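Local coordinates for 6-carboxyhexanoate--coa ligase (Bacillus subtilis, PDB 5FLG), which belongs to a family of ligases and binds phosphoaminophosphonic acid-adenylate ester, pimelic acid and magnesium, at residues A[46-49]-A[50-54]; A[176-179]-A[180-184]; A[236-239]-A[240-244]. All blocks are in the same frame, centred on the assembly; numbering follows the deposited sequence.

Interaction 1 (A[46-49]-A[50-54]); sequences ALLE and KGLSH. With ANP (phosphoaminophosphonic acid-adenylate ester), chain D.
Leu48 and Leu52 meet one turn apart at the C-terminal end of helix 40-52, where the helix and the turn after it deliver Lys50 and His54 to a nucleotide site. The leucines cross at a slant, Leu48 CD1 lying 3.9 Å from Leu52 CD1, and both rest on Met62 of strand 61-68. Glu49 O lies where the helix runs out: Ser53, the first residue to leave helical geometry, bonds to it weakly through N and more firmly through OG, at 2.8 Å. The Ser53 hydroxyl reaches back because OG sits between its backbone N and carbonyl carbon (chi1 62°). Glu49's own carboxylate turns to Lys41 of the second subunit in a salt bridge. On the ligand side, Lys50 runs straight until a bend at its last torsion brings NZ to ANP O3G at 3.0 Å, with a weaker bond to O1G; Glu174 makes a salt bridge to the same ammonium. His54, past the helix end, presents its ring edge to the terminal phosphate. Its ND1 is bonded to Arg56 N, which leaves the other ring nitrogen to the ligand: His54 NE2 donates to ANP O2G at 2.8 Å, nearly straight at 171°.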
loop_
_atom_site.group_PDB
_atom_site.type_symbol
_atom_site.label_atom_id
_atom_site.label_comp_id
_atom_site.label_asym_id
_atom_site.label_seq_id
_atom_site.Cartn_x
_atom_site.Cartn_y
_atom_site.Cartn_z
ATOM N N ALA A 46 13.393 1.223 2.440
ATOM C CA ALA A 46 13.956 2.390 1.795
ATOM C C ALA A 46 12.836 3.335 1.376
ATOM O O ALA A 46 12.954 4.557 1.522
ATOM C CB ALA A 46 14.841 2.034 0.594
ATOM N N LEU A 47 11.748 2.782 0.867
ATOM C CA LEU A 47 10.602 3.617 0.475
ATOM C C LEU A 47 9.936 4.238 1.706
ATOM O O LEU A 47 9.524 5.385 1.676
ATOM C CB LEU A 47 9.602 2.815 -0.337
ATOM C CG LEU A 47 10.090 2.449 -1.753
ATOM C CD1 LEU A 47 9.197 1.412 -2.403
ATOM C CD2 LEU A 47 10.175 3.689 -2.615
ATOM N N LEU A 48 9.725 3.447 2.744
ATOM C CA LEU A 48 9.138 3.999 3.967
ATOM C C LEU A 48 9.941 5.211 4.395
ATOM O O LEU A 48 9.388 6.294 4.585
ATOM C CB LEU A 48 9.098 2.955 5.076
ATOM C CG LEU A 48 8.533 3.410 6.423
ATOM C CD1 LEU A 48 7.108 3.898 6.278
ATOM C CD2 LEU A 48 8.605 2.266 7.422
ATOM N N GLU A 49 11.252 5.046 4.493
ATOM C CA GLU A 49 12.124 6.078 5.048
ATOM C C GLU A 49 12.167 7.313 4.145
ATOM O O GLU A 49 12.229 8.460 4.594
ATOM C CB GLU A 49 13.534 5.499 5.235
ATOM C CG GLU A 49 14.620 6.528 5.498
ATOM C CD GLU A 49 14.399 7.335 6.780
ATOM O OE1 GLU A 49 13.262 7.358 7.305
ATOM O OE2 GLU A 49 15.355 8.011 7.228
ATOM N N LYS A 50 12.121 7.077 2.847
ATOM C CA LYS A 50 12.094 8.159 1.891
ATOM C C LYS A 50 10.860 9.009 2.087
ATOM O O LYS A 50 10.924 10.235 2.111
ATOM C CB LYS A 50 12.128 7.532 0.502
ATOM C CG LYS A 50 11.759 8.417 -0.637
ATOM C CD LYS A 50 11.885 7.555 -1.892
ATOM C CE LYS A 50 11.406 8.280 -3.133
ATOM N NZ LYS A 50 12.513 9.157 -3.569
ATOM N N GLY A 51 9.745 8.371 2.344
ATOM C CA GLY A 51 8.519 9.102 2.602
ATOM C C GLY A 51 8.488 9.809 3.965
ATOM O O GLY A 51 7.935 10.908 4.075
ATOM N N LEU A 52 9.111 9.208 4.985
ATOM C CA LEU A 52 9.061 9.766 6.357
ATOM C C LEU A 52 10.061 10.898 6.616
ATOM O O LEU A 52 9.882 11.668 7.530
ATOM C CB LEU A 52 9.300 8.687 7.403
ATOM C CG LEU A 52 8.251 7.585 7.493
ATOM C CD1 LEU A 52 8.611 6.636 8.609
ATOM C CD2 LEU A 52 6.853 8.140 7.677
ATOM N N SER A 53 11.105 11.019 5.816
ATOM C CA SER A 53 12.115 12.012 6.103
ATOM C C SER A 53 12.138 13.060 4.995
ATOM O O SER A 53 13.188 13.539 4.619
ATOM C CB SER A 53 13.478 11.323 6.186
ATOM O OG SER A 53 13.778 10.735 4.930
ATOM N N HIS A 54 10.994 13.362 4.399
ATOM C CA HIS A 54 11.001 14.206 3.219
ATOM C C HIS A 54 11.044 15.683 3.613
ATOM O O HIS A 54 10.334 16.110 4.511
ATOM C CB HIS A 54 9.796 13.920 2.333
ATOM C CG HIS A 54 10.018 14.266 0.898
ATOM N ND1 HIS A 54 10.187 15.567 0.478
ATOM C CD2 HIS A 54 10.328 13.491 -0.163
ATOM C CE1 HIS A 54 10.448 15.576 -0.816
ATOM N NE2 HIS A 54 10.576 14.326 -1.220
HETATM P PG ANP D . 10.536 12.265 -4.047
HETATM O O1G ANP D . 10.319 11.565 -2.734
HETATM O O2G ANP D . 11.019 13.678 -3.872
HETATM O O3G ANP D . 11.360 11.527 -5.052
HETATM P PB ANP D . 8.700 12.476 -6.374
HETATM O O1B ANP D . 9.444 11.360 -7.016
HETATM O O2B ANP D . 7.231 12.655 -6.475
HETATM N N3B ANP D . 8.946 12.374 -4.666
HETATM P PA ANP D . 10.795 14.094 -7.503
HETATM O O1A ANP D . 11.459 15.301 -7.026
HETATM O O2A ANP D . 11.495 12.769 -7.616
HETATM O O3A ANP D . 9.376 13.892 -6.773
HETATM O "O5'" ANP D . 10.249 14.507 -9.005
HETATM C "C5'" ANP D . 9.887 15.828 -9.292
HETATM C "C4'" ANP D . 8.557 15.838 -10.051
HETATM O "O4'" ANP D . 8.687 15.016 -11.218
HETATM C "C3'" ANP D . 7.422 15.253 -9.225
HETATM O "O3'" ANP D . 6.721 16.263 -8.510
HETATM C "C2'" ANP D . 6.520 14.670 -10.273
HETATM O "O2'" ANP D . 5.747 15.725 -10.849
HETATM C "C1'" ANP D . 7.517 14.192 -11.291
HETATM N N9 ANP D . 7.799 12.774 -11.042
HETATM C C8 ANP D . 8.563 12.221 -10.034
HETATM N N7 ANP D . 8.648 10.880 -10.199
HETATM C C5 ANP D . 7.896 10.569 -11.299
HETATM C C6 ANP D . 7.501 9.352 -12.027
HETATM N N6 ANP D . 7.887 8.136 -11.632
HETATM N N1 ANP D . 6.728 9.474 -13.129
HETATM C C2 ANP D . 6.291 10.670 -13.539
HETATM N N3 ANP D . 6.649 11.841 -12.986
HETATM C C4 ANP D . 7.341 11.821 -11.822
#

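Interaction 2 (A[176-179]-A[180-184]); sequences LALA and SKVSR. With ANP (phosphoaminophosphonic acid-adenylate ester), chain D.
Leu178 and Val182 are packed tightly, side by side and pointing the same way one turn apart on helix 170-184, with Leu178 CD2 only 3.5 Å from Val182 CG2. The same valine methyl also presses on the backbone, 3.2 Å from Leu178 O. Leu178 is branched between two jobs: while CD2 faces Val182, CD1 lies over a face of the adenine, 3.4 Å above ANP C6, so the helix supplies an apolar wall for the base in the nucleotide pocket.

A second close-knit spot is Leu176 O, gripped twice by Ser180. The amide Ser180 N reaches it at 2.9 Å, and the hydroxyl Ser180 OG at 2.8 Å, from opposite faces of the carbonyl plane. OG is placed for this by lying beside its own backbone N (chi1 -61°), and it is also hydrogen-bonded to Leu79 N, so this buried hydroxyl has two polar partners. Leu176 CD1 closes over it at 3.7 Å from Ser180 OG. Lys181 leaves this packing as an extended chain, and its ammonium, at the end of a buried side chain, is held by the carbonyl oxygens of Gln248, Ser148 and Leu245. Arg184 is the more exposed end: it lies against strands 74-76 and 250-252, sends the end of its side chain away from the preceding turn, and touches a crystal neighbour.

In the fold, Leu178, Ala179 and Val182 lean on strand 188-194, whereas Ala177, Ser180 and Lys181 pack on strand 250-252 and Ser180 also meets strand 74-76, leaving the helix lodged between the two sheets.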
loop_
_atom_site.group_PDB
_atom_site.type_symbol
_atom_site.label_atom_id
_atom_site.label_comp_id
_atom_site.label_asym_id
_atom_site.label_seq_id
_atom_site.Cartn_x
_atom_site.Cartn_y
_atom_site.Cartn_z
ATOM N N LEU A 176 17.782 9.395 -13.508
ATOM C CA LEU A 176 18.396 8.879 -14.726
ATOM C C LEU A 176 17.728 7.568 -15.158
ATOM O O LEU A 176 17.589 7.287 -16.367
ATOM C CB LEU A 176 19.914 8.760 -14.573
ATOM C CG LEU A 176 20.748 8.368 -15.803
ATOM C CD1 LEU A 176 20.398 9.172 -17.067
ATOM C CD2 LEU A 176 22.219 8.516 -15.473
ATOM N N ALA A 177 17.295 6.757 -14.198
ATOM C CA ALA A 177 16.557 5.552 -14.563
ATOM C C ALA A 177 15.256 5.911 -15.262
ATOM O O ALA A 177 14.892 5.289 -16.301
ATOM C CB ALA A 177 16.268 4.692 -13.368
ATOM N N LEU A 178 14.529 6.865 -14.665
ATOM C CA LEU A 178 13.295 7.353 -15.266
ATOM C C LEU A 178 13.519 7.914 -16.661
ATOM O O LEU A 178 12.799 7.579 -17.599
ATOM C CB LEU A 178 12.648 8.413 -14.367
ATOM C CG LEU A 178 11.247 8.860 -14.786
ATOM C CD1 LEU A 178 10.486 9.431 -13.593
ATOM C CD2 LEU A 178 11.343 9.891 -15.902
ATOM N N ALA A 179 14.459 8.854 -16.756
ATOM C CA ALA A 179 14.712 9.522 -17.976
ATOM C C ALA A 179 15.136 8.564 -19.063
ATOM O O ALA A 179 14.770 8.765 -20.208
ATOM C CB ALA A 179 15.720 10.625 -17.831
ATOM N N SER A 180 15.953 7.573 -18.719
ATOM C CA SER A 180 16.339 6.572 -19.695
ATOM C C SER A 180 15.162 5.725 -20.198
ATOM O O SER A 180 15.027 5.450 -21.400
ATOM C CB SER A 180 17.438 5.686 -19.117
ATOM O OG SER A 180 18.556 6.475 -18.817
ATOM N N LYS A 181 14.320 5.275 -19.286
ATOM C CA LYS A 181 13.132 4.565 -19.716
ATOM C C LYS A 181 12.264 5.440 -20.612
ATOM O O LYS A 181 11.841 5.011 -21.688
ATOM C CB LYS A 181 12.289 4.100 -18.540
ATOM C CG LYS A 181 10.894 3.708 -18.980
ATOM C CD LYS A 181 10.171 2.826 -17.985
ATOM C CE LYS A 181 8.710 2.752 -18.356
ATOM N NZ LYS A 181 7.945 1.794 -17.530
ATOM N N VAL A 182 12.045 6.683 -20.187
ATOM C CA VAL A 182 11.154 7.561 -20.896
ATOM C C VAL A 182 11.717 7.878 -22.283
ATOM O O VAL A 182 10.992 7.862 -23.268
ATOM C CB VAL A 182 10.890 8.834 -20.091
ATOM C CG1 VAL A 182 10.164 9.868 -20.933
ATOM C CG2 VAL A 182 10.055 8.502 -18.862
ATOM N N SER A 183 13.007 8.173 -22.353
ATOM C CA SER A 183 13.605 8.607 -23.608
ATOM C C SER A 183 13.604 7.519 -24.685
ATOM O O SER A 183 13.656 7.813 -25.880
ATOM C CB SER A 183 15.013 9.052 -23.360
ATOM O OG SER A 183 15.577 9.619 -24.518
ATOM N N ARG A 184 13.705 6.275 -24.234
ATOM C CA ARG A 184 13.624 5.109 -25.098
ATOM C C ARG A 184 12.291 5.068 -25.878
ATOM O O ARG A 184 12.200 4.520 -26.964
ATOM C CB ARG A 184 13.747 3.872 -24.221
ATOM C CG ARG A 184 13.720 2.557 -24.972
ATOM C CD ARG A 184 14.763 1.599 -24.408
ATOM N NE ARG A 184 14.697 0.285 -25.042
ATOM C CZ ARG A 184 13.654 -0.522 -24.927
ATOM N NH1 ARG A 184 12.598 -0.129 -24.228
ATOM N NH2 ARG A 184 13.651 -1.695 -25.535
HETATM P PG ANP D . 10.536 12.265 -4.047
HETATM O O1G ANP D . 10.319 11.565 -2.734
HETATM O O2G ANP D . 11.019 13.678 -3.872
HETATM O O3G ANP D . 11.360 11.527 -5.052
HETATM P PB ANP D . 8.700 12.476 -6.374
HETATM O O1B ANP D . 9.444 11.360 -7.016
HETATM O O2B ANP D . 7.231 12.655 -6.475
HETATM N N3B ANP D . 8.946 12.374 -4.666
HETATM P PA ANP D . 10.795 14.094 -7.503
HETATM O O1A ANP D . 11.459 15.301 -7.026
HETATM O O2A ANP D . 11.495 12.769 -7.616
HETATM O O3A ANP D . 9.376 13.892 -6.773
HETATM O "O5'" ANP D . 10.249 14.507 -9.005
HETATM C "C5'" ANP D . 9.887 15.828 -9.292
HETATM C "C4'" ANP D . 8.557 15.838 -10.051
HETATM O "O4'" ANP D . 8.687 15.016 -11.218
HETATM C "C3'" ANP D . 7.422 15.253 -9.225
HETATM O "O3'" ANP D . 6.721 16.263 -8.510
HETATM C "C2'" ANP D . 6.520 14.670 -10.273
HETATM O "O2'" ANP D . 5.747 15.725 -10.849
HETATM C "C1'" ANP D . 7.517 14.192 -11.291
HETATM N N9 ANP D . 7.799 12.774 -11.042
HETATM C C8 ANP D . 8.563 12.221 -10.034
HETATM N N7 ANP D . 8.648 10.880 -10.199
HETATM C C5 ANP D . 7.896 10.569 -11.299
HETATM C C6 ANP D . 7.501 9.352 -12.027
HETATM N N6 ANP D . 7.887 8.136 -11.632
HETATM N N1 ANP D . 6.728 9.474 -13.129
HETATM C C2 ANP D . 6.291 10.670 -13.539
HETATM N N3 ANP D . 6.649 11.841 -12.986
HETATM C C4 ANP D . 7.341 11.821 -11.822
#

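Interaction 3 (A[236-239]-A[240-244]); sequences NDVN and TYIHD
Asp237 O is gripped twice by Thr240, three residues on, where the chain enters helix 238-247. The hydroxyl makes the stronger hold: Thr240 OG1 donates to Asp237 O at a short 2.5 Å, in the carbonyl plane, and the backbone Thr240 N adds a weak bond at 3.1 Å. A chi1 of 66° folds the hydroxyl back toward that oxygen, while the methyl CG2 passes 4.0 Å from Asp237 CB. The same carbonyl oxygen also stands 4.0 Å above the Tyr241 ring, over its centre.

That ring is swung back toward the start of the helix, and its hydroxyl takes the Asn236 amide: Asn236 N donates to Tyr241 OH at 3.1 Å, moderately bent. Asn236 approaches the tyrosine roughly at right angles, its amide plane turned 55° from the ring, and its CB comes to 3.6 Å from Tyr241 CZ. The tyrosine ring also meets the His185 ring with the planes about 80° apart, and His185 NE2 is hydrogen-bonded to Asp244 OD2, so one histidine contacts two residues of this turn. The apolar side is lighter: Val238 CG2 and Ile242 CD1 are 4.3 Å apart, and both residues lie against Leu128 of strand 127-130.

Asp237 occupies the N-cap, its carboxylate accepting weakly from Asn239 N, though the exact place of that oxygen is doubtful. The negative charge would probably suit the helix's positive end. With Asn236, just before the N-cap, linked through its backbone N to the hydroxyl of Tyr241 in the first turn, this is an N-capped helix start at the protein surface.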
loop_
_atom_site.group_PDB
_atom_site.type_symbol
_atom_site.label_atom_id
_atom_site.label_comp_id
_atom_site.label_asym_id
_atom_site.label_seq_id
_atom_site.Cartn_x
_atom_site.Cartn_y
_atom_site.Cartn_z
ATOM N N ASN A 236 -0.348 8.003 -32.302
ATOM C CA ASN A 236 -1.124 6.927 -31.723
ATOM C C ASN A 236 -1.943 7.451 -30.563
ATOM O O ASN A 236 -1.816 8.606 -30.156
ATOM C CB ASN A 236 -0.226 5.774 -31.282
ATOM C CG ASN A 236 0.456 5.089 -32.453
ATOM O OD1 ASN A 236 -0.109 4.977 -33.543
ATOM N ND2 ASN A 236 1.684 4.634 -32.237
ATOM N N ASP A 237 -2.800 6.605 -30.031
ATOM C CA ASP A 237 -3.592 7.005 -28.898
ATOM C C ASP A 237 -2.672 7.211 -27.702
ATOM O O ASP A 237 -1.806 6.387 -27.425
ATOM C CB ASP A 237 -4.621 5.922 -28.593
ATOM C CG ASP A 237 -5.512 6.278 -27.428
ATOM O OD1 ASP A 237 -6.269 7.270 -27.499
ATOM O OD2 ASP A 237 -5.461 5.543 -26.435
ATOM N N VAL A 238 -2.970 8.249 -26.933
ATOM C CA VAL A 238 -2.186 8.622 -25.779
ATOM C C VAL A 238 -2.245 7.524 -24.718
ATOM O O VAL A 238 -1.309 7.336 -23.969
ATOM C CB VAL A 238 -2.668 9.971 -25.202
ATOM C CG1 VAL A 238 -4.026 9.819 -24.544
ATOM C CG2 VAL A 238 -1.657 10.513 -24.196
ATOM N N ASN A 239 -3.332 6.771 -24.674
ATOM C CA ASN A 239 -3.453 5.718 -23.675
ATOM C C ASN A 239 -2.460 4.587 -23.869
ATOM O O ASN A 239 -2.039 3.960 -22.919
ATOM C CB ASN A 239 -4.858 5.154 -23.662
ATOM C CG ASN A 239 -5.872 6.196 -23.294
ATOM O OD1 ASN A 239 -5.916 6.641 -22.146
ATOM N ND2 ASN A 239 -6.604 6.689 -24.292
ATOM N N THR A 240 -2.107 4.305 -25.110
ATOM C CA THR A 240 -1.107 3.305 -25.374
ATOM C C THR A 240 0.225 3.783 -24.801
ATOM O O THR A 240 0.932 3.023 -24.159
ATOM C CB THR A 240 -0.997 3.062 -26.888
ATOM O OG1 THR A 240 -0.493 4.244 -27.525
ATOM C CG2 THR A 240 -2.386 2.761 -27.459
ATOM N N TYR A 241 0.549 5.056 -25.013
ATOM C CA TYR A 241 1.805 5.594 -24.523
ATOM C C TYR A 241 1.809 5.526 -23.000
ATOM O O TYR A 241 2.805 5.104 -22.390
ATOM C CB TYR A 241 2.020 7.041 -24.991
ATOM C CG TYR A 241 1.981 7.277 -26.508
ATOM C CD1 TYR A 241 2.318 6.270 -27.406
ATOM C CD2 TYR A 241 1.700 8.536 -27.025
ATOM C CE1 TYR A 241 2.372 6.515 -28.779
ATOM C CE2 TYR A 241 1.725 8.783 -28.394
ATOM C CZ TYR A 241 2.051 7.770 -29.264
ATOM O OH TYR A 241 2.186 8.061 -30.603
ATOM N N ILE A 242 0.685 5.900 -22.397
ATOM C CA ILE A 242 0.542 5.928 -20.936
ATOM C C ILE A 242 0.734 4.528 -20.368
ATOM O O ILE A 242 1.381 4.326 -19.328
ATOM C CB ILE A 242 -0.843 6.490 -20.512
ATOM C CG1 ILE A 242 -0.868 8.010 -20.678
ATOM C CG2 ILE A 242 -1.158 6.127 -19.063
ATOM C CD1 ILE A 242 -2.199 8.639 -20.342
ATOM N N HIS A 243 0.190 3.544 -21.070
ATOM C CA HIS A 243 0.285 2.185 -20.592
ATOM C C HIS A 243 1.741 1.691 -20.637
ATOM O O HIS A 243 2.239 1.126 -19.661
ATOM C CB HIS A 243 -0.641 1.281 -21.405
ATOM C CG HIS A 243 -0.612 -0.144 -20.968
ATOM N ND1 HIS A 243 0.270 -1.058 -21.497
ATOM C CD2 HIS A 243 -1.267 -0.781 -19.969
ATOM C CE1 HIS A 243 0.103 -2.220 -20.894
ATOM N NE2 HIS A 243 -0.826 -2.078 -19.966
ATOM N N ASP A 244 2.448 2.014 -21.717
ATOM C CA ASP A 244 3.872 1.725 -21.800
ATOM C C ASP A 244 4.640 2.359 -20.647
ATOM O O ASP A 244 5.502 1.717 -20.053
ATOM C CB ASP A 244 4.480 2.229 -23.105
ATOM C CG ASP A 244 3.882 1.559 -24.325
ATOM O OD1 ASP A 244 3.507 0.372 -24.206
ATOM O OD2 ASP A 244 3.815 2.210 -25.406
#

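How the interactions relate
From the N terminus, the contacts come in series, and none closes a long loop, since each pair of segments is continuous: interaction 1 ends helix 40-52, interaction 2 runs along the later part of helix 170-184, and interaction 3 starts helix 238-247. None nests in or crosses another. Interactions 1 and 2 do not touch, their centres about 23 Å apart, yet both reach the same nucleotide, at its terminal phosphate and its adenine. Interactions 2 and 3 do touch: Lys181 NZ lies 3.5 Å from Asp244 O, packing the two helices together. Interaction 1 also meets the second subunit, which the other two do not.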